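Local atomic coordinates of first ORF in transposon ISC1904 (Sulfolobus solfataricus, PDB entry 3ILX), a protein that probably binds DNA and takes part in strand exchange during transposition, its modelled part being the resolvase-type domain of a serine recombinase family member. Residues Leu55-Val67 against Ile82-Ile94. Numbering follows the deposited sequence.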
loop_
_atom_site.group_PDB
_atom_site.type_symbol
_atom_site.label_atom_id
_atom_site.label_comp_id
_atom_site.label_asym_id
_atom_site.label_seq_id
_atom_site.Cartn_x
_atom_site.Cartn_y
_atom_site.Cartn_z
ATOM N N LEU A 55 -1.802 -16.310 -2.137
ATOM C CA LEU A 55 -1.790 -16.197 -0.692
ATOM C C LEU A 55 -2.953 -15.359 -0.140
ATOM O O LEU A 55 -3.636 -15.796 0.777
ATOM C CB LEU A 55 -0.446 -15.629 -0.210
ATOM C CG LEU A 55 -0.245 -15.413 1.296
ATOM C CD1 LEU A 55 -0.583 -16.662 2.147
ATOM C CD2 LEU A 55 1.219 -14.945 1.569
ATOM N N LEU A 56 -3.122 -14.140 -0.660
ATOM C CA LEU A 56 -4.189 -13.236 -0.218
ATOM C C LEU A 56 -5.578 -13.879 -0.376
ATOM O O LEU A 56 -6.444 -13.748 0.503
ATOM C CB LEU A 56 -4.137 -11.923 -1.022
ATOM C CG LEU A 56 -5.249 -10.892 -0.845
ATOM C CD1 LEU A 56 -5.303 -10.508 0.611
ATOM C CD2 LEU A 56 -4.959 -9.647 -1.701
ATOM N N ARG A 57 -5.802 -14.536 -1.512
ATOM C CA ARG A 57 -7.064 -15.212 -1.754
ATOM C C ARG A 57 -7.256 -16.383 -0.800
ATOM O O ARG A 57 -8.360 -16.612 -0.322
ATOM C CB ARG A 57 -7.177 -15.657 -3.214
ATOM C CG ARG A 57 -7.339 -14.466 -4.129
ATOM C CD ARG A 57 -6.985 -14.766 -5.576
ATOM N NE ARG A 57 -7.004 -13.508 -6.321
ATOM C CZ ARG A 57 -6.503 -13.326 -7.537
ATOM N NH1 ARG A 57 -5.903 -14.323 -8.176
ATOM N NH2 ARG A 57 -6.602 -12.138 -8.114
HETATM N N MSE A 58 -6.181 -17.105 -0.496
HETATM C CA MSE A 58 -6.304 -18.200 0.450
HETATM C C MSE A 58 -6.692 -17.700 1.847
HETATM O O MSE A 58 -7.508 -18.321 2.510
HETATM C CB MSE A 58 -5.011 -19.011 0.528
HETATM C CG MSE A 58 -4.791 -19.918 -0.661
HETATM SE SE MSE A 58 -3.076 -20.813 -0.398
HETATM C CE MSE A 58 -3.697 -22.245 0.791
ATOM N N ILE A 59 -6.067 -16.609 2.292
ATOM C CA ILE A 59 -6.379 -16.034 3.611
ATOM C C ILE A 59 -7.853 -15.648 3.652
ATOM O O ILE A 59 -8.580 -16.009 4.581
ATOM C CB ILE A 59 -5.509 -14.793 3.916
ATOM C CG1 ILE A 59 -4.043 -15.192 4.071
ATOM C CG2 ILE A 59 -6.000 -14.047 5.189
ATOM C CD1 ILE A 59 -3.047 -14.010 3.983
ATOM N N LEU A 60 -8.280 -14.922 2.619
ATOM C CA LEU A 60 -9.646 -14.444 2.467
ATOM C C LEU A 60 -10.664 -15.577 2.364
ATOM O O LEU A 60 -11.834 -15.391 2.733
ATOM C CB LEU A 60 -9.757 -13.540 1.237
ATOM C CG LEU A 60 -9.158 -12.131 1.341
ATOM C CD1 LEU A 60 -8.988 -11.483 -0.064
ATOM C CD2 LEU A 60 -9.996 -11.249 2.273
ATOM N N ASN A 61 -10.219 -16.732 1.863
ATOM C CA ASN A 61 -11.044 -17.934 1.799
ATOM C C ASN A 61 -10.915 -18.824 3.049
ATOM O O ASN A 61 -11.334 -19.976 3.041
ATOM C CB ASN A 61 -10.756 -18.733 0.530
ATOM C CG ASN A 61 -11.890 -19.738 0.190
ATOM O OD1 ASN A 61 -13.061 -19.536 0.538
ATOM N ND2 ASN A 61 -11.534 -20.824 -0.473
ATOM N N ASN A 62 -10.327 -18.284 4.108
ATOM C CA ASN A 62 -10.202 -18.990 5.376
ATOM C C ASN A 62 -9.405 -20.281 5.279
ATOM O O ASN A 62 -9.738 -21.247 5.935
ATOM C CB ASN A 62 -11.593 -19.285 5.980
ATOM C CG ASN A 62 -12.393 -18.021 6.226
ATOM O OD1 ASN A 62 -11.889 -17.078 6.833
ATOM N ND2 ASN A 62 -13.617 -17.977 5.718
ATOM N N GLU A 63 -8.361 -20.300 4.465
ATOM C CA GLU A 63 -7.552 -21.515 4.309
ATOM C C GLU A 63 -6.282 -21.498 5.179
ATOM O O GLU A 63 -5.560 -22.482 5.258
ATOM C CB GLU A 63 -7.155 -21.717 2.848
ATOM C CG GLU A 63 -8.318 -22.023 1.947
ATOM C CD GLU A 63 -7.958 -21.982 0.476
ATOM O OE1 GLU A 63 -7.025 -22.689 0.043
ATOM O OE2 GLU A 63 -8.637 -21.249 -0.265
ATOM N N VAL A 64 -6.032 -20.368 5.826
ATOM C CA VAL A 64 -4.702 -20.072 6.364
ATOM C C VAL A 64 -4.759 -19.796 7.859
ATOM O O VAL A 64 -5.543 -18.972 8.333
ATOM C CB VAL A 64 -4.012 -18.894 5.621
ATOM C CG1 VAL A 64 -2.520 -18.854 5.929
ATOM C CG2 VAL A 64 -4.193 -19.012 4.104
ATOM N N SER A 65 -3.917 -20.508 8.592
ATOM C CA SER A 65 -3.781 -20.283 10.013
ATOM C C SER A 65 -2.661 -19.287 10.283
ATOM O O SER A 65 -2.760 -18.438 11.180
ATOM C CB SER A 65 -3.464 -21.602 10.705
ATOM O OG SER A 65 -2.953 -21.376 12.010
ATOM N N ARG A 66 -1.584 -19.396 9.514
ATOM C CA ARG A 66 -0.386 -18.618 9.808
ATOM C C ARG A 66 0.490 -18.403 8.552
ATOM O O ARG A 66 0.672 -19.328 7.755
ATOM C CB ARG A 66 0.391 -19.351 10.911
ATOM C CG ARG A 66 1.455 -18.546 11.532
ATOM C CD ARG A 66 2.061 -19.304 12.700
ATOM N NE ARG A 66 1.268 -19.270 13.926
ATOM C CZ ARG A 66 1.655 -19.846 15.067
ATOM N NH1 ARG A 66 2.810 -20.506 15.124
ATOM N NH2 ARG A 66 0.896 -19.776 16.153
ATOM N N VAL A 67 0.989 -17.187 8.359
ATOM C CA VAL A 67 1.955 -16.909 7.286
ATOM C C VAL A 67 3.249 -16.466 7.960
ATOM O O VAL A 67 3.217 -15.533 8.770
ATOM C CB VAL A 67 1.537 -15.731 6.398
ATOM C CG1 VAL A 67 2.551 -15.544 5.241
ATOM C CG2 VAL A 67 0.088 -15.895 5.898
ATOM N N ILE A 82 -2.949 -3.084 6.279
ATOM C CA ILE A 82 -4.186 -3.608 5.698
ATOM C C ILE A 82 -4.128 -5.142 5.755
ATOM O O ILE A 82 -5.076 -5.785 6.187
ATOM C CB ILE A 82 -4.420 -3.099 4.240
ATOM C CG1 ILE A 82 -4.705 -1.599 4.259
ATOM C CG2 ILE A 82 -5.597 -3.876 3.543
ATOM C CD1 ILE A 82 -4.454 -0.956 2.896
ATOM N N LEU A 83 -3.001 -5.731 5.373
ATOM C CA LEU A 83 -2.920 -7.197 5.425
ATOM C C LEU A 83 -3.179 -7.757 6.811
ATOM O O LEU A 83 -3.803 -8.809 6.948
ATOM C CB LEU A 83 -1.574 -7.722 4.912
ATOM C CG LEU A 83 -1.296 -7.373 3.458
ATOM C CD1 LEU A 83 0.109 -7.873 3.127
ATOM C CD2 LEU A 83 -2.333 -8.021 2.500
ATOM N N GLU A 84 -2.667 -7.072 7.835
ATOM C CA GLU A 84 -2.842 -7.526 9.203
ATOM C C GLU A 84 -4.325 -7.469 9.621
ATOM O O GLU A 84 -4.826 -8.318 10.359
ATOM C CB GLU A 84 -2.040 -6.637 10.141
ATOM C CG GLU A 84 -0.518 -6.754 10.038
ATOM C CD GLU A 84 0.172 -5.874 11.089
ATOM O OE1 GLU A 84 0.003 -4.617 11.083
ATOM O OE2 GLU A 84 0.861 -6.441 11.943
ATOM N N GLU A 85 -5.023 -6.444 9.146
ATOM C CA GLU A 85 -6.436 -6.310 9.448
ATOM C C GLU A 85 -7.173 -7.468 8.792
ATOM O O GLU A 85 -8.025 -8.110 9.422
ATOM C CB GLU A 85 -6.967 -4.960 8.973
ATOM C CG GLU A 85 -6.514 -3.750 9.792
ATOM C CD GLU A 85 -7.083 -3.742 11.180
ATOM O OE1 GLU A 85 -8.196 -4.266 11.396
ATOM O OE2 GLU A 85 -6.430 -3.178 12.081
ATOM N N VAL A 86 -6.798 -7.754 7.539
ATOM C CA VAL A 86 -7.379 -8.864 6.790
ATOM C C VAL A 86 -7.162 -10.184 7.514
ATOM O O VAL A 86 -8.093 -10.970 7.704
ATOM C CB VAL A 86 -6.785 -8.932 5.356
ATOM C CG1 VAL A 86 -7.295 -10.190 4.620
ATOM C CG2 VAL A 86 -7.190 -7.667 4.576
ATOM N N CYS A 87 -5.922 -10.419 7.937
ATOM C CA CYS A 87 -5.596 -11.667 8.640
ATOM C C CYS A 87 -6.365 -11.805 9.944
ATOM O O CYS A 87 -6.848 -12.898 10.280
ATOM C CB CYS A 87 -4.098 -11.729 8.892
ATOM S SG CYS A 87 -3.223 -12.047 7.375
ATOM N N LYS A 88 -6.486 -10.698 10.677
ATOM C CA LYS A 88 -7.176 -10.705 11.965
ATOM C C LYS A 88 -8.627 -11.157 11.750
ATOM O O LYS A 88 -9.121 -12.042 12.441
ATOM C CB LYS A 88 -7.070 -9.336 12.641
ATOM C CG LYS A 88 -7.719 -9.243 14.034
ATOM C CD LYS A 88 -7.334 -7.927 14.769
ATOM C CE LYS A 88 -7.893 -6.687 14.059
ATOM N NZ LYS A 88 -7.201 -5.397 14.435
ATOM N N ALA A 89 -9.301 -10.595 10.758
ATOM C CA ALA A 89 -10.676 -10.988 10.462
ATOM C C ALA A 89 -10.787 -12.429 9.932
ATOM O O ALA A 89 -11.863 -13.007 9.956
ATOM C CB ALA A 89 -11.314 -9.999 9.460
ATOM N N HIS A 90 -9.690 -13.000 9.444
ATOM C CA HIS A 90 -9.750 -14.356 8.868
ATOM C C HIS A 90 -8.949 -15.410 9.620
ATOM O O HIS A 90 -8.473 -16.391 9.021
ATOM C CB HIS A 90 -9.334 -14.331 7.405
ATOM C CG HIS A 90 -10.373 -13.751 6.517
ATOM N ND1 HIS A 90 -11.396 -14.505 5.991
ATOM C CD2 HIS A 90 -10.572 -12.485 6.087
ATOM C CE1 HIS A 90 -12.176 -13.733 5.259
ATOM N NE2 HIS A 90 -11.697 -12.501 5.298
ATOM N N ASN A 91 -8.799 -15.181 10.928
ATOM C CA ASN A 91 -8.234 -16.151 11.857
ATOM C C ASN A 91 -6.834 -16.563 11.461
ATOM O O ASN A 91 -6.407 -17.699 11.658
ATOM C CB ASN A 91 -9.183 -17.351 12.019
ATOM C CG ASN A 91 -10.544 -16.931 12.527
ATOM O OD1 ASN A 91 -10.642 -16.151 13.478
ATOM N ND2 ASN A 91 -11.606 -17.411 11.876
ATOM N N CYS A 92 -6.117 -15.573 10.951
ATOM C CA CYS A 92 -4.800 -15.756 10.420
ATOM C C CYS A 92 -3.852 -14.762 11.101
ATOM O O CYS A 92 -4.217 -13.623 11.380
ATOM C CB CYS A 92 -4.854 -15.485 8.905
ATOM S SG CYS A 92 -3.360 -15.945 8.077
ATOM N N GLU A 93 -2.628 -15.199 11.334
ATOM C CA GLU A 93 -1.598 -14.386 11.965
ATOM C C GLU A 93 -0.426 -14.324 11.001
ATOM O O GLU A 93 -0.070 -15.319 10.408
ATOM C CB GLU A 93 -1.216 -15.070 13.271
ATOM C CG GLU A 93 0.194 -14.967 13.720
ATOM C CD GLU A 93 0.442 -15.854 14.930
ATOM O OE1 GLU A 93 -0.076 -17.020 14.963
ATOM O OE2 GLU A 93 1.145 -15.382 15.861
ATOM N N ILE A 94 0.119 -13.139 10.776
ATOM C CA ILE A 94 1.338 -12.998 9.991
ATOM C C ILE A 94 2.442 -12.968 11.019
ATOM O O ILE A 94 2.367 -12.180 11.945
ATOM C CB ILE A 94 1.395 -11.693 9.217
ATOM C CG1 ILE A 94 0.379 -11.677 8.078
ATOM C CG2 ILE A 94 2.772 -11.468 8.608
ATOM C CD1 ILE A 94 -0.160 -10.247 7.880
HETATM O O HOH W 1 -11.336 -17.950 9.410
#
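The imidazole of His-90 carries the CA of Leu-60 over the centre of one face, a CH-pi contact 3.9 Å from the ring centroid, while Asn-62 and Val-86 O meet its edge. There ND1 donates in the ring plane to Asn-62 OD1 (2.8 Å), nearly straight, yet approaches that carbonyl from above its plane; amide and ring are turned 35° apart. Asn-62, the positive-phi residue of the Schellman motif ending helix 50-60, also accepts from a water at OD1. Replacing His-90 by an alanine is likely to leave Asn-62 OD1 without its ring donor and Leu-60 CA without its ring face. At the strand pair, the guanidinium of Arg-66 stands nearly perpendicular to the carboxylate of Glu-93, a salt bridge whose NE to OE1 hydrogen bond (2.8 Å) is weak. Cys-92 SG, swung anti to the backbone N (chi1 -170°), thereby reaches Val-64 CG1 at 3.7 Å, Ile-59 and Val-67. Val-86 CG1 lies 3.7 Å from Leu-60 CD2. Helix segments 55-60 and 82-89 run at 34°. Val-67 N bonds to Glu-93 O (3.0 Å), pairing parallel strands 64-69 and 93-96, which with helix 80-89 form a beta-alpha-beta unit of the resolvase-type domain; strand 4-11 flanks 64-69, 93-96 is outermost within the chain, and His-90 of the second subunit hydrogen-bonds to His-90 NE2.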